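Local structure of Ton_1535 (Thermococcus onnurineus, 3ZPJ) at residues P70-L84 with A93-I107. The protein is of unknown function but folds as an alpha-solenoid of paired helices, a build that in other proteins often serves as a binding scaffold. Numbering follows the deposited sequence.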
# COMPACT_ATOMS: atom_id res chain seq x y z
N PRO A 70 12.24 6.46 28.16
CA PRO A 70 11.10 6.98 27.39
C PRO A 70 11.00 6.42 25.96
O PRO A 70 9.90 6.12 25.51
CB PRO A 70 11.35 8.49 27.37
CG PRO A 70 12.19 8.74 28.55
CD PRO A 70 13.08 7.54 28.68
N ALA A 71 12.13 6.28 25.27
CA ALA A 71 12.12 5.76 23.91
C ALA A 71 11.69 4.31 23.89
O ALA A 71 10.87 3.91 23.06
CB ALA A 71 13.50 5.90 23.25
N ASN A 72 12.25 3.50 24.79
CA ASN A 72 11.92 2.07 24.80
C ASN A 72 10.45 1.85 25.13
O ASN A 72 9.77 1.03 24.52
CB ASN A 72 12.81 1.30 25.78
CG ASN A 72 14.24 1.16 25.29
OD1 ASN A 72 14.50 1.18 24.09
ND2 ASN A 72 15.18 1.03 26.22
N LYS A 73 9.97 2.61 26.11
CA LYS A 73 8.60 2.52 26.58
C LYS A 73 7.65 2.87 25.46
O LYS A 73 6.61 2.23 25.28
CB LYS A 73 8.39 3.52 27.72
CG LYS A 73 7.46 3.05 28.82
CD LYS A 73 7.58 3.96 30.06
CE LYS A 73 6.73 3.47 31.22
NZ LYS A 73 7.43 2.36 31.93
N ALA A 74 8.02 3.91 24.73
CA ALA A 74 7.22 4.41 23.63
C ALA A 74 7.08 3.33 22.57
O ALA A 74 5.98 3.09 22.08
CB ALA A 74 7.84 5.66 23.03
N VAL A 75 8.18 2.65 22.25
CA VAL A 75 8.13 1.60 21.24
C VAL A 75 7.31 0.43 21.78
O VAL A 75 6.46 -0.11 21.08
CB VAL A 75 9.52 1.12 20.80
CG1 VAL A 75 9.39 0.05 19.74
CG2 VAL A 75 10.32 2.29 20.24
N ALA A 76 7.54 0.07 23.04
CA ALA A 76 6.81 -1.05 23.63
C ALA A 76 5.30 -0.80 23.62
O ALA A 76 4.52 -1.67 23.20
CB ALA A 76 7.31 -1.32 25.03
N TYR A 77 4.90 0.38 24.08
CA TYR A 77 3.50 0.79 24.05
C TYR A 77 2.93 0.76 22.63
O TYR A 77 1.76 0.42 22.42
CB TYR A 77 3.36 2.19 24.63
CG TYR A 77 3.42 2.28 26.14
CD1 TYR A 77 3.06 1.20 26.94
CD2 TYR A 77 3.81 3.46 26.77
CE1 TYR A 77 3.10 1.29 28.32
CE2 TYR A 77 3.86 3.56 28.15
CZ TYR A 77 3.50 2.48 28.92
OH TYR A 77 3.55 2.59 30.30
N SER A 78 3.76 1.11 21.64
CA SER A 78 3.34 1.09 20.24
C SER A 78 3.08 -0.32 19.76
O SER A 78 2.08 -0.59 19.10
CB SER A 78 4.39 1.72 19.33
OG SER A 78 4.50 3.10 19.59
N ILE A 79 4.00 -1.21 20.10
CA ILE A 79 3.86 -2.63 19.79
C ILE A 79 2.56 -3.20 20.38
O ILE A 79 1.77 -3.84 19.68
CB ILE A 79 5.08 -3.41 20.26
CG1 ILE A 79 6.33 -2.81 19.59
CG2 ILE A 79 4.94 -4.91 19.96
CD1 ILE A 79 7.62 -3.55 19.89
N ILE A 80 2.33 -2.91 21.65
CA ILE A 80 1.11 -3.33 22.31
C ILE A 80 -0.12 -2.71 21.63
O ILE A 80 -1.14 -3.37 21.43
CB ILE A 80 1.16 -2.94 23.79
CG1 ILE A 80 2.23 -3.79 24.50
CG2 ILE A 80 -0.21 -3.05 24.44
CD1 ILE A 80 2.60 -3.31 25.88
N ALA A 81 0.01 -1.44 21.26
CA ALA A 81 -1.09 -0.68 20.67
C ALA A 81 -1.56 -1.23 19.33
O ALA A 81 -2.76 -1.35 19.11
CB ALA A 81 -0.70 0.78 20.51
N SER A 82 -0.63 -1.55 18.43
CA SER A 82 -1.03 -2.06 17.12
C SER A 82 -1.60 -3.48 17.21
O SER A 82 -2.52 -3.80 16.46
CB SER A 82 0.09 -1.95 16.07
OG SER A 82 1.23 -2.71 16.40
N THR A 83 -1.12 -4.30 18.14
CA THR A 83 -1.67 -5.65 18.26
C THR A 83 -3.10 -5.64 18.82
O THR A 83 -3.94 -6.46 18.41
CB THR A 83 -0.74 -6.61 19.06
OG1 THR A 83 -0.89 -6.39 20.46
CG2 THR A 83 0.70 -6.41 18.68
N LEU A 84 -3.39 -4.72 19.73
CA LEU A 84 -4.76 -4.54 20.22
C LEU A 84 -5.64 -4.10 19.08
O LEU A 84 -6.77 -4.56 18.94
CB LEU A 84 -4.83 -3.49 21.32
CG LEU A 84 -4.16 -3.82 22.64
CD1 LEU A 84 -4.21 -2.61 23.55
CD2 LEU A 84 -4.82 -5.04 23.29
N ALA A 93 -6.37 0.27 22.13
CA ALA A 93 -5.28 0.60 21.23
C ALA A 93 -4.94 2.09 21.29
O ALA A 93 -3.76 2.46 21.34
CB ALA A 93 -5.61 0.19 19.79
N MET A 94 -5.97 2.93 21.29
CA MET A 94 -5.75 4.37 21.22
C MET A 94 -5.25 4.85 22.57
O MET A 94 -4.50 5.81 22.67
CB MET A 94 -7.01 5.14 20.78
CG MET A 94 -7.30 5.12 19.24
SD MET A 94 -5.95 5.67 18.13
CE MET A 94 -6.80 5.77 16.56
N ASP A 95 -5.66 4.14 23.62
CA ASP A 95 -5.09 4.40 24.94
C ASP A 95 -3.58 4.17 24.89
O ASP A 95 -2.80 5.03 25.29
CB ASP A 95 -5.76 3.50 25.99
CG ASP A 95 -5.14 3.64 27.39
OD1 ASP A 95 -4.31 4.55 27.62
OD2 ASP A 95 -5.50 2.84 28.27
N PHE A 96 -3.15 3.03 24.36
CA PHE A 96 -1.72 2.77 24.30
C PHE A 96 -0.95 3.64 23.32
O PHE A 96 0.18 4.02 23.60
CB PHE A 96 -1.41 1.28 24.14
CG PHE A 96 -1.45 0.55 25.45
CD1 PHE A 96 -2.66 0.22 26.03
CD2 PHE A 96 -0.28 0.27 26.14
CE1 PHE A 96 -2.71 -0.42 27.25
CE2 PHE A 96 -0.33 -0.37 27.37
CZ PHE A 96 -1.55 -0.72 27.92
N PHE A 97 -1.57 3.99 22.20
CA PHE A 97 -0.98 4.96 21.31
C PHE A 97 -0.73 6.31 22.02
O PHE A 97 0.32 6.93 21.85
CB PHE A 97 -1.81 5.12 20.04
CG PHE A 97 -1.59 4.01 19.05
CD1 PHE A 97 -0.31 3.73 18.59
CD2 PHE A 97 -2.65 3.24 18.60
CE1 PHE A 97 -0.09 2.70 17.68
CE2 PHE A 97 -2.43 2.20 17.69
CZ PHE A 97 -1.14 1.94 17.23
N ASN A 98 -1.68 6.73 22.83
CA ASN A 98 -1.53 7.97 23.56
C ASN A 98 -0.46 7.90 24.62
O ASN A 98 0.22 8.89 24.90
CB ASN A 98 -2.86 8.39 24.18
CG ASN A 98 -3.75 9.10 23.19
OD1 ASN A 98 -3.32 10.01 22.49
ND2 ASN A 98 -5.00 8.66 23.10
N ARG A 99 -0.30 6.71 25.21
CA ARG A 99 0.79 6.51 26.14
C ARG A 99 2.10 6.63 25.38
O ARG A 99 3.03 7.30 25.84
CB ARG A 99 0.68 5.15 26.84
CG ARG A 99 -0.53 5.02 27.77
CD ARG A 99 -0.40 3.80 28.67
NE ARG A 99 -1.70 3.29 29.10
CZ ARG A 99 -1.87 2.40 30.07
NH1 ARG A 99 -0.82 1.92 30.73
NH2 ARG A 99 -3.10 2.00 30.38
N ALA A 100 2.16 6.02 24.20
CA ALA A 100 3.36 6.10 23.36
C ALA A 100 3.73 7.55 23.05
O ALA A 100 4.86 7.97 23.30
CB ALA A 100 3.18 5.29 22.07
N ILE A 101 2.77 8.31 22.55
CA ILE A 101 2.92 9.75 22.34
C ILE A 101 3.49 10.48 23.57
O ILE A 101 4.44 11.26 23.47
CB ILE A 101 1.55 10.41 22.00
CG1 ILE A 101 1.08 10.00 20.60
CG2 ILE A 101 1.63 11.94 22.14
CD1 ILE A 101 2.02 10.36 19.53
N ASP A 102 2.89 10.25 24.74
CA ASP A 102 3.32 10.96 25.95
C ASP A 102 4.78 10.70 26.27
O ASP A 102 5.52 11.62 26.62
CB ASP A 102 2.48 10.58 27.16
CG ASP A 102 1.06 11.04 27.04
OD1 ASP A 102 0.83 12.09 26.40
OD2 ASP A 102 0.18 10.33 27.58
N GLU A 103 5.18 9.44 26.16
CA GLU A 103 6.57 9.03 26.39
C GLU A 103 7.53 9.64 25.37
O GLU A 103 8.61 10.10 25.73
CB GLU A 103 6.68 7.52 26.40
CG GLU A 103 5.92 6.88 27.56
CD GLU A 103 6.51 7.26 28.91
OE1 GLU A 103 7.75 7.43 28.97
OE2 GLU A 103 5.74 7.40 29.89
N ALA A 104 7.13 9.64 24.10
CA ALA A 104 7.90 10.32 23.05
C ALA A 104 8.19 11.78 23.43
O ALA A 104 9.31 12.25 23.29
CB ALA A 104 7.15 10.26 21.74
N ASN A 105 7.17 12.49 23.91
CA ASN A 105 7.33 13.90 24.26
C ASN A 105 8.20 14.11 25.49
O ASN A 105 8.36 15.24 25.94
CB ASN A 105 5.97 14.57 24.48
CG ASN A 105 5.26 14.89 23.17
OD1 ASN A 105 5.90 15.09 22.15
ND2 ASN A 105 3.93 14.95 23.21
N GLU A 106 8.76 13.04 26.03
CA GLU A 106 9.63 13.15 27.20
C GLU A 106 11.09 13.07 26.77
O GLU A 106 12.00 13.41 27.53
CB GLU A 106 9.30 12.06 28.23
CG GLU A 106 9.20 12.56 29.65
CD GLU A 106 8.26 13.75 29.81
OE1 GLU A 106 7.27 13.84 29.05
OE2 GLU A 106 8.52 14.60 30.69
N ILE A 107 11.29 12.63 25.53
CA ILE A 107 12.61 12.52 24.92
C ILE A 107 13.26 13.87 24.65
O ILE A 107 12.62 14.80 24.14
CB ILE A 107 12.51 11.77 23.61
CG1 ILE A 107 11.81 10.43 23.83
CG2 ILE A 107 13.89 11.57 23.02
CD1 ILE A 107 11.75 9.55 22.56
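Helices 70-84 and 93-104 run antiparallel, their axes 7.9 Å apart at closest and 162° between directions. Small residues allow this closeness: Ala74 and Ala100 bring their CA atoms to 4.2 Å. Tyr77 is a knob among Phe96, Arg99, Ala100 and Glu103. Its CG lies anti to the carbonyl carbon (chi1 -77°), which brings one ring face over Arg99 CB in a CH-pi contact. Glu103 CG sits at the ring edge. Tyr77 CD1 meets the Phe96 edge at CD2, 3.6 Å away, ring planes at 71°. An alanine in place of Tyr77 would probably leave a gap between Phe96 and Glu103 and uncover Arg99 CB. Phe96 is the reciprocal knob, with Ile80 CG2 over one ring face and Arg99 NE over the other. A salt bridge from Arg99 NE to Asp95 OD1 (3.3 Å) helps hold the guanidinium. Ala81 CB sits over the centre of the Phe97 ring, 3.3 Å from its centroid (CH-pi). Lys73 CD lies against the Glu103 carboxylate; NZ donates hydrogen bonds to Lys65 O and Ala64 O. Helix 53-66 packs on Tyr77 and Phe96, and helix 110-126 on Ala74 and Phe97. Antiparallel helical hairpins like this, stacked in series, build alpha-solenoids.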